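Local coordinates for protein exodeoxyribonuclease III (Archaeoglobus fulgidus, PDB 2VOA) that probably cleaves DNA at abasic sites as a metal-dependent AP endonuclease of the exonuclease III family, acting in DNA repair, at residues G183-R189 / R216-A222; M147-P153 / A172-K177; M1-F7 / L249-F255. The protein carries 1 engineered substitution. All coordinates share one frame; numbering follows the deposited sequence.

Contact 1: residues G183-R189 / R216-A222; sequences GFVDVLR and RGDAILA. Engineered in segment 216-222: Gly-217 (natural residue Val).
The guanidinium of Arg-216 has CD2 of Leu-188 over one face, 3.5 Å from its plane and closer to the rim than to the centre, while the carboxylate of Asp-186 and a water lie at its edge. The same CD2 stands 4.3 Å over the centre of the Arg-189 guanidinium, so this methyl faces both groups, whose planes are almost perpendicular. The cluster closes one end of an antiparallel strand pairing at the border of a six-stranded sheet in the DNase I-like fold, where strand 185-186 joins strand 218-222. The grip on Asp-186 is end-on and bidentate: NH1 of Arg-216 donates to OD1 of Asp-186 at 3.0 Å, on the syn lone pair, and NH2 donates to OD2 at 2.8 Å. The two planes are twisted by 33°. Two bends in the arginine chain, at chi2 (-71°) and chi3 (-68°), turn the group back so that NH1 also donates to O of Asp-218. Arg-189 and Arg-216 converge on the carboxylate of Asp-155, each in a salt bridge. A leucine in place of Arg-216 would probably leave the carboxylates of Asp-186 and Asp-155 each short of a cationic partner. Farther along, Val-185 and Ala-222 make a hydrogen-bonded pair through both their N and O atoms. CB of Phe-184 packs on CB of Leu-221 at 3.7 Å, and the ring meets Phe-137 and Trp-143 edge-to-face. Asp-218, predicted to matter for catalysis, bonds to His-248 and Thr-199. Where the edge strand turns into helix 187-191, N of Val-187 hydrogen-bonds to O of Ile-220 at 3.3 Å, and a second water accepts from N of Leu-188 and N of Ile-220 while donating to OD1 of Asp-186 at 2.7 Å.

Contact 2: residues M147-P153 / A172-K177; sequences MNVAPEP and ARRAYK
The active-site loop after strand 141-144 packs here against helix 170-180, with Val-149 and Pro-151 closing on the ring of Tyr-176; Asn-148 of this loop, a predicted metal ligand and transition-state stabiliser, does not itself touch the helix. Tyr-176 makes the largest single contribution. Its CG stands anti to the backbone N (chi1 176°), which directs the ring from the helix into the loop. Val-149 covers one ring face, its CB 4.0 Å from the plane and off centre; Pro-151 places CB at the ring edge, 3.9 Å from CD2 of Tyr-176; and CG of Met-147 approaches obliquely, 3.6 Å from CE1 of Tyr-176, so ring rotation is probably restricted. On the polar side, Arg-173 grips a single atom side-on, with NE at 2.9 Å and NH2 at 3.1 Å from O of Pro-151. The oxygen lies in the guanidinium plane, but NE sits above the carbonyl plane, 59° out of it, and NH2 is tilted from that plane on the same face. Lys-177 adds a salt bridge, NZ to OE1 of Glu-152 at 2.7 Å, on the syn side but 33° out of the carboxylate plane. Together these bonds tie the loop to successive turns of the helix. Tyr-176 also touches Ala-219 and Leu-221, which sets helix 170-180 against strand 218-222, while Met-147 places the loop beside Thr-104 of strand 99-105.

Contact 3: residues M1-F7 / L249-F255; sequences MLKIATF and LPLVAVF
Phe-7 and Pro-250 run alongside each other in the same direction, and CG of the proline sits over the ring centre of Phe-7, 3.7 Å from the centroid and almost on the ring normal, a clear CH-pi contact. The ring is brought there by CG lying opposite the backbone N (chi1 -171°). From this end strands 2-8 and 251-255 run antiparallel, the axes of the short segments 2-7 and 251-255 at 164°, in the other six-stranded sheet of the fold. Six backbone bonds join the pairs Leu-2/Phe-255, Ile-4/Ala-253 and Thr-6/Leu-251. On the face of these pairs, Phe-255 holds CG beside its backbone N (chi1 -56°), and CE1 meets CD1 of Ile-4 at 3.9 Å, the two side chains crossing at about a right angle. Thr-6 turns CG2 to CB of Leu-251 at 3.8 Å, while its OG1 bonds to Gln-34. On the opposite face, the aliphatic part of Lys-3 crosses Val-252 at a slant, CG of Lys-3 to CG1 of Val-252 3.7 Å, before its NZ reaches Asn-26. CE of Met-1 touches CG1 of Val-254 at 3.8 Å. Backbone bonds thus supply the polar links between the segments, while their side chains meet through apolar atoms.

Along the chain, 147-153/172-177 comes first, 183-189/216-222 follows, and the terminal strands of contact 3 enclose both. Contacts 1 and 3 belong to different six-stranded sheets, their centres about 11 Å apart; CD1 of Ile-220 packs on O of Ile-4 at 3.4 Å, so the sheets meet face to face in the two-layered core of the DNase I-like fold. Contact 2, also centred about 11 Å from contact 1, lies on the far side of the sheet of contact 1, away from contact 3, where Tyr-176 touches Ala-219 and Leu-221. The centres of contacts 2 and 3 are about 20 Å apart, without touching. The predicted active-site residues Asn-148 and Asp-218 sit in segments of contacts 2 and 1, which touch each other.

Contact 1: residues G183-R189 / R216-A222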
# COMPACT_ATOMS: atom_id res chain seq x y z
N GLY A 183 19.25 29.14 -24.82
CA GLY A 183 19.04 28.45 -26.10
C GLY A 183 18.42 27.09 -25.92
O GLY A 183 18.69 26.16 -26.70
N PHE A 184 17.62 26.94 -24.87
CA PHE A 184 16.85 25.72 -24.72
C PHE A 184 15.49 25.89 -25.36
O PHE A 184 14.87 26.97 -25.26
CB PHE A 184 16.70 25.35 -23.26
CG PHE A 184 17.95 24.81 -22.65
CD1 PHE A 184 18.69 25.61 -21.76
CD2 PHE A 184 18.39 23.52 -22.94
CE1 PHE A 184 19.85 25.11 -21.18
CE2 PHE A 184 19.55 23.00 -22.36
CZ PHE A 184 20.27 23.79 -21.48
N VAL A 185 15.04 24.85 -26.05
CA VAL A 185 13.70 24.85 -26.64
C VAL A 185 12.75 23.94 -25.83
O VAL A 185 13.05 22.76 -25.62
CB VAL A 185 13.75 24.37 -28.10
CG1 VAL A 185 12.37 24.41 -28.69
CG2 VAL A 185 14.71 25.29 -28.90
N ASP A 186 11.61 24.48 -25.41
CA ASP A 186 10.62 23.72 -24.62
C ASP A 186 9.84 22.95 -25.69
O ASP A 186 8.90 23.49 -26.29
CB ASP A 186 9.69 24.71 -23.91
CG ASP A 186 8.76 24.08 -22.88
OD1 ASP A 186 8.57 22.85 -22.79
OD2 ASP A 186 8.17 24.88 -22.10
N VAL A 187 10.26 21.73 -25.96
CA VAL A 187 9.76 21.04 -27.17
C VAL A 187 8.26 20.72 -27.11
O VAL A 187 7.61 20.62 -28.16
CB VAL A 187 10.64 19.78 -27.55
CG1 VAL A 187 12.03 20.23 -27.95
CG2 VAL A 187 10.66 18.74 -26.40
N LEU A 188 7.71 20.58 -25.90
CA LEU A 188 6.25 20.41 -25.76
C LEU A 188 5.53 21.52 -26.52
O LEU A 188 4.53 21.25 -27.20
CB LEU A 188 5.83 20.43 -24.28
CG LEU A 188 4.30 20.27 -24.08
CD1 LEU A 188 3.80 18.95 -24.70
CD2 LEU A 188 4.00 20.36 -22.58
N ARG A 189 6.06 22.74 -26.46
CA ARG A 189 5.45 23.89 -27.16
C ARG A 189 5.86 24.07 -28.63
O ARG A 189 5.18 24.78 -29.39
CB ARG A 189 5.61 25.18 -26.34
CG ARG A 189 5.12 25.05 -24.90
CD ARG A 189 3.66 24.58 -24.88
NE ARG A 189 3.11 24.55 -23.54
CZ ARG A 189 1.93 24.04 -23.24
NH1 ARG A 189 1.17 23.53 -24.22
NH2 ARG A 189 1.51 24.07 -21.99
N ARG A 216 1.46 22.20 -15.59
CA ARG A 216 2.51 21.67 -16.47
C ARG A 216 3.85 22.29 -16.03
O ARG A 216 4.31 23.31 -16.58
CB ARG A 216 2.18 21.93 -17.96
CG ARG A 216 2.93 20.95 -18.93
CD ARG A 216 4.43 21.23 -19.01
NE ARG A 216 4.67 22.51 -19.67
CZ ARG A 216 5.73 22.81 -20.41
NH1 ARG A 216 6.74 21.94 -20.57
NH2 ARG A 216 5.78 24.00 -20.99
N GLY A 217 4.44 21.68 -14.99
CA GLY A 217 5.72 22.13 -14.43
C GLY A 217 6.91 21.23 -14.78
O GLY A 217 8.05 21.51 -14.34
N ASP A 218 6.66 20.17 -15.53
CA ASP A 218 7.67 19.22 -16.02
C ASP A 218 8.02 19.60 -17.47
O ASP A 218 7.15 20.03 -18.23
CB ASP A 218 7.15 17.78 -15.97
CG ASP A 218 6.72 17.36 -14.59
OD1 ASP A 218 5.51 17.45 -14.27
OD2 ASP A 218 7.62 16.96 -13.82
N ALA A 219 9.29 19.44 -17.87
CA ALA A 219 9.68 19.89 -19.21
C ALA A 219 10.83 19.05 -19.76
O ALA A 219 11.62 18.47 -18.99
CB ALA A 219 10.04 21.40 -19.22
N ILE A 220 10.89 19.00 -21.10
CA ILE A 220 12.05 18.51 -21.81
C ILE A 220 12.57 19.67 -22.66
O ILE A 220 11.89 20.11 -23.59
CB ILE A 220 11.71 17.30 -22.72
CG1 ILE A 220 11.26 16.11 -21.85
CG2 ILE A 220 12.92 16.94 -23.61
CD1 ILE A 220 10.59 14.97 -22.66
N LEU A 221 13.76 20.16 -22.32
CA LEU A 221 14.33 21.31 -23.01
C LEU A 221 15.50 20.83 -23.84
O LEU A 221 16.39 20.18 -23.31
CB LEU A 221 14.81 22.37 -22.01
CG LEU A 221 13.82 23.09 -21.08
CD1 LEU A 221 12.49 23.36 -21.75
CD2 LEU A 221 13.58 22.33 -19.84
N ALA A 222 15.48 21.12 -25.14
CA ALA A 222 16.52 20.60 -26.02
C ALA A 222 17.33 21.75 -26.63
O ALA A 222 16.79 22.85 -26.89
CB ALA A 222 15.89 19.75 -27.13
O HOH W 1 9.09 20.20 -23.21
O HOH W 2 4.53 26.81 -22.10

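Contact 2: residues M147-P153 / A172-K177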
# COMPACT_ATOMS: atom_id res chain seq x y z
N MET A 147 10.54 20.87 -12.99
CA MET A 147 11.06 22.24 -12.81
C MET A 147 10.34 22.99 -11.71
O MET A 147 10.82 24.03 -11.24
CB MET A 147 10.92 23.00 -14.15
CG MET A 147 11.57 22.30 -15.38
SD MET A 147 13.25 21.70 -15.06
CE MET A 147 13.59 21.06 -16.70
N ASN A 148 9.16 22.50 -11.32
CA ASN A 148 8.30 23.24 -10.39
C ASN A 148 8.12 24.69 -10.83
O ASN A 148 8.03 25.61 -10.04
CB ASN A 148 8.81 23.14 -8.94
CG ASN A 148 8.51 21.78 -8.34
OD1 ASN A 148 7.35 21.35 -8.32
ND2 ASN A 148 9.53 21.10 -7.85
N VAL A 149 8.04 24.86 -12.15
CA VAL A 149 7.73 26.17 -12.72
C VAL A 149 6.85 25.94 -13.93
O VAL A 149 7.20 25.17 -14.82
CB VAL A 149 9.01 26.94 -13.18
CG1 VAL A 149 8.64 28.27 -13.88
CG2 VAL A 149 9.94 27.21 -11.99
N ALA A 150 5.72 26.64 -13.93
CA ALA A 150 4.81 26.67 -15.07
C ALA A 150 5.08 28.05 -15.72
O ALA A 150 4.64 29.10 -15.20
CB ALA A 150 3.38 26.57 -14.58
N PRO A 151 5.85 28.06 -16.83
CA PRO A 151 6.38 29.36 -17.30
C PRO A 151 5.36 30.29 -17.97
O PRO A 151 5.53 31.52 -17.91
CB PRO A 151 7.45 28.95 -18.32
CG PRO A 151 6.97 27.64 -18.87
CD PRO A 151 6.33 26.93 -17.67
N GLU A 152 4.32 29.72 -18.60
CA GLU A 152 3.31 30.55 -19.29
C GLU A 152 1.92 30.31 -18.73
O GLU A 152 1.69 29.25 -18.15
CB GLU A 152 3.30 30.21 -20.80
CG GLU A 152 4.66 30.40 -21.50
CD GLU A 152 5.17 31.83 -21.47
OE1 GLU A 152 6.40 32.01 -21.63
OE2 GLU A 152 4.37 32.78 -21.31
N PRO A 153 0.98 31.25 -18.96
CA PRO A 153 -0.38 31.04 -18.41
C PRO A 153 -1.04 29.72 -18.87
O PRO A 153 -1.77 29.11 -18.10
CB PRO A 153 -1.17 32.28 -18.86
CG PRO A 153 -0.14 33.32 -19.30
CD PRO A 153 1.10 32.52 -19.72
N ALA A 172 9.95 33.23 -9.89
CA ALA A 172 10.32 31.90 -10.35
C ALA A 172 10.21 31.78 -11.87
O ALA A 172 11.10 31.20 -12.52
CB ALA A 172 9.47 30.83 -9.65
N ARG A 173 9.10 32.29 -12.42
CA ARG A 173 8.90 32.27 -13.88
C ARG A 173 10.04 33.00 -14.58
O ARG A 173 10.60 32.47 -15.54
CB ARG A 173 7.55 32.90 -14.27
CG ARG A 173 6.35 32.05 -13.85
CD ARG A 173 5.02 32.82 -14.15
NE ARG A 173 4.71 32.95 -15.57
CZ ARG A 173 3.90 33.87 -16.09
NH1 ARG A 173 3.32 34.80 -15.32
NH2 ARG A 173 3.68 33.89 -17.39
N ARG A 174 10.40 34.18 -14.09
CA ARG A 174 11.46 34.98 -14.71
C ARG A 174 12.82 34.24 -14.63
O ARG A 174 13.59 34.23 -15.60
CB ARG A 174 11.56 36.36 -14.04
CG ARG A 174 12.74 37.19 -14.55
CD ARG A 174 12.88 38.55 -13.89
NE ARG A 174 13.90 39.32 -14.61
CZ ARG A 174 13.65 40.28 -15.50
NH1 ARG A 174 12.40 40.65 -15.80
NH2 ARG A 174 14.67 40.90 -16.10
N ALA A 175 13.11 33.64 -13.48
CA ALA A 175 14.39 32.95 -13.28
C ALA A 175 14.51 31.72 -14.18
O ALA A 175 15.56 31.43 -14.72
CB ALA A 175 14.58 32.57 -11.81
N TYR A 176 13.39 31.04 -14.38
CA TYR A 176 13.37 29.84 -15.21
C TYR A 176 13.53 30.27 -16.67
O TYR A 176 14.38 29.73 -17.40
CB TYR A 176 12.04 29.12 -14.98
CG TYR A 176 11.82 27.91 -15.83
CD1 TYR A 176 12.57 26.75 -15.63
CD2 TYR A 176 10.86 27.91 -16.84
CE1 TYR A 176 12.37 25.62 -16.39
CE2 TYR A 176 10.63 26.75 -17.63
CZ TYR A 176 11.39 25.63 -17.40
OH TYR A 176 11.19 24.50 -18.15
N LYS A 177 12.77 31.27 -17.08
CA LYS A 177 12.86 31.76 -18.47
C LYS A 177 14.24 32.31 -18.81
O LYS A 177 14.68 32.19 -19.95
CB LYS A 177 11.76 32.77 -18.77
CG LYS A 177 10.36 32.15 -18.70
CD LYS A 177 9.33 33.27 -18.68
CE LYS A 177 8.08 32.86 -19.37
NZ LYS A 177 7.52 34.01 -20.18

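Contact 3: residues M1-F7 / L249-F255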
# COMPACT_ATOMS: atom_id res chain seq x y z
N MET A 1 14.89 6.74 -34.83
CA MET A 1 14.29 7.75 -33.91
C MET A 1 14.85 7.61 -32.50
O MET A 1 15.29 6.54 -32.08
CB MET A 1 12.77 7.62 -33.86
CG MET A 1 12.27 6.22 -33.49
SD MET A 1 10.57 6.19 -32.84
CE MET A 1 10.90 6.50 -31.12
N LEU A 2 14.83 8.72 -31.78
CA LEU A 2 15.33 8.78 -30.41
C LEU A 2 14.19 9.27 -29.51
O LEU A 2 13.58 10.30 -29.78
CB LEU A 2 16.49 9.77 -30.34
CG LEU A 2 17.14 10.13 -29.01
CD1 LEU A 2 17.98 8.99 -28.49
CD2 LEU A 2 18.00 11.38 -29.27
N LYS A 3 13.93 8.52 -28.44
CA LYS A 3 12.83 8.85 -27.54
C LYS A 3 13.36 9.14 -26.14
O LYS A 3 14.05 8.30 -25.55
CB LYS A 3 11.80 7.70 -27.53
CG LYS A 3 10.58 7.98 -26.62
CD LYS A 3 9.59 6.81 -26.54
CE LYS A 3 8.86 6.57 -27.85
NZ LYS A 3 7.98 5.34 -27.81
N ILE A 4 13.02 10.32 -25.62
CA ILE A 4 13.48 10.75 -24.30
C ILE A 4 12.28 11.14 -23.46
O ILE A 4 11.41 11.89 -23.93
CB ILE A 4 14.51 11.92 -24.41
CG1 ILE A 4 15.72 11.45 -25.20
CG2 ILE A 4 14.98 12.36 -22.98
CD1 ILE A 4 16.63 12.59 -25.71
N ALA A 5 12.21 10.63 -22.23
CA ALA A 5 11.06 10.93 -21.39
C ALA A 5 11.50 11.43 -20.02
O ALA A 5 12.65 11.21 -19.60
CB ALA A 5 10.18 9.70 -21.26
N THR A 6 10.58 12.11 -19.34
CA THR A 6 10.79 12.55 -17.96
C THR A 6 9.57 12.21 -17.10
O THR A 6 8.43 12.34 -17.56
CB THR A 6 11.19 14.07 -17.87
OG1 THR A 6 11.44 14.44 -16.50
CG2 THR A 6 10.14 15.01 -18.44
N PHE A 7 9.80 11.81 -15.85
CA PHE A 7 8.69 11.30 -15.00
C PHE A 7 9.01 11.48 -13.53
O PHE A 7 9.94 10.84 -13.04
CB PHE A 7 8.47 9.81 -15.35
CG PHE A 7 7.24 9.15 -14.74
CD1 PHE A 7 6.16 9.89 -14.24
CD2 PHE A 7 7.17 7.76 -14.70
CE1 PHE A 7 5.03 9.23 -13.70
CE2 PHE A 7 6.05 7.10 -14.17
CZ PHE A 7 4.98 7.84 -13.67
N LEU A 249 2.42 12.84 -14.65
CA LEU A 249 2.39 12.03 -15.89
C LEU A 249 3.80 12.01 -16.52
O LEU A 249 4.53 13.02 -16.43
CB LEU A 249 1.48 12.71 -16.93
CG LEU A 249 -0.04 12.69 -16.84
CD1 LEU A 249 -0.55 13.50 -15.65
CD2 LEU A 249 -0.62 13.23 -18.13
N PRO A 250 4.19 10.91 -17.21
CA PRO A 250 5.40 11.02 -18.03
C PRO A 250 5.22 12.04 -19.16
O PRO A 250 4.12 12.15 -19.74
CB PRO A 250 5.54 9.61 -18.66
CG PRO A 250 4.85 8.72 -17.72
CD PRO A 250 3.64 9.54 -17.27
N LEU A 251 6.30 12.75 -19.46
CA LEU A 251 6.34 13.65 -20.61
C LEU A 251 7.37 13.02 -21.56
O LEU A 251 8.47 12.65 -21.11
CB LEU A 251 6.74 15.07 -20.18
CG LEU A 251 6.81 16.11 -21.31
CD1 LEU A 251 5.42 16.36 -21.90
CD2 LEU A 251 7.47 17.41 -20.78
N VAL A 252 6.97 12.84 -22.83
CA VAL A 252 7.75 12.07 -23.82
C VAL A 252 8.08 12.97 -25.01
O VAL A 252 7.21 13.72 -25.47
CB VAL A 252 6.96 10.83 -24.33
CG1 VAL A 252 7.82 9.95 -25.26
CG2 VAL A 252 6.43 9.99 -23.14
N ALA A 253 9.33 12.93 -25.48
CA ALA A 253 9.69 13.62 -26.73
C ALA A 253 10.38 12.63 -27.66
O ALA A 253 11.13 11.75 -27.20
CB ALA A 253 10.64 14.79 -26.43
N VAL A 254 10.11 12.79 -28.95
CA VAL A 254 10.67 11.95 -30.01
C VAL A 254 11.43 12.85 -31.00
O VAL A 254 10.91 13.89 -31.44
CB VAL A 254 9.60 11.10 -30.72
CG1 VAL A 254 10.23 10.20 -31.79
CG2 VAL A 254 8.79 10.27 -29.70
N PHE A 255 12.66 12.43 -31.31
CA PHE A 255 13.58 13.16 -32.20
C PHE A 255 13.96 12.31 -33.42
O PHE A 255 14.17 11.08 -33.30
CB PHE A 255 14.84 13.57 -31.42
CG PHE A 255 14.53 14.38 -30.20
CD1 PHE A 255 14.25 13.76 -28.96
CD2 PHE A 255 14.49 15.78 -30.29
CE1 PHE A 255 13.96 14.54 -27.82
CE2 PHE A 255 14.20 16.58 -29.13
CZ PHE A 255 13.91 15.94 -27.91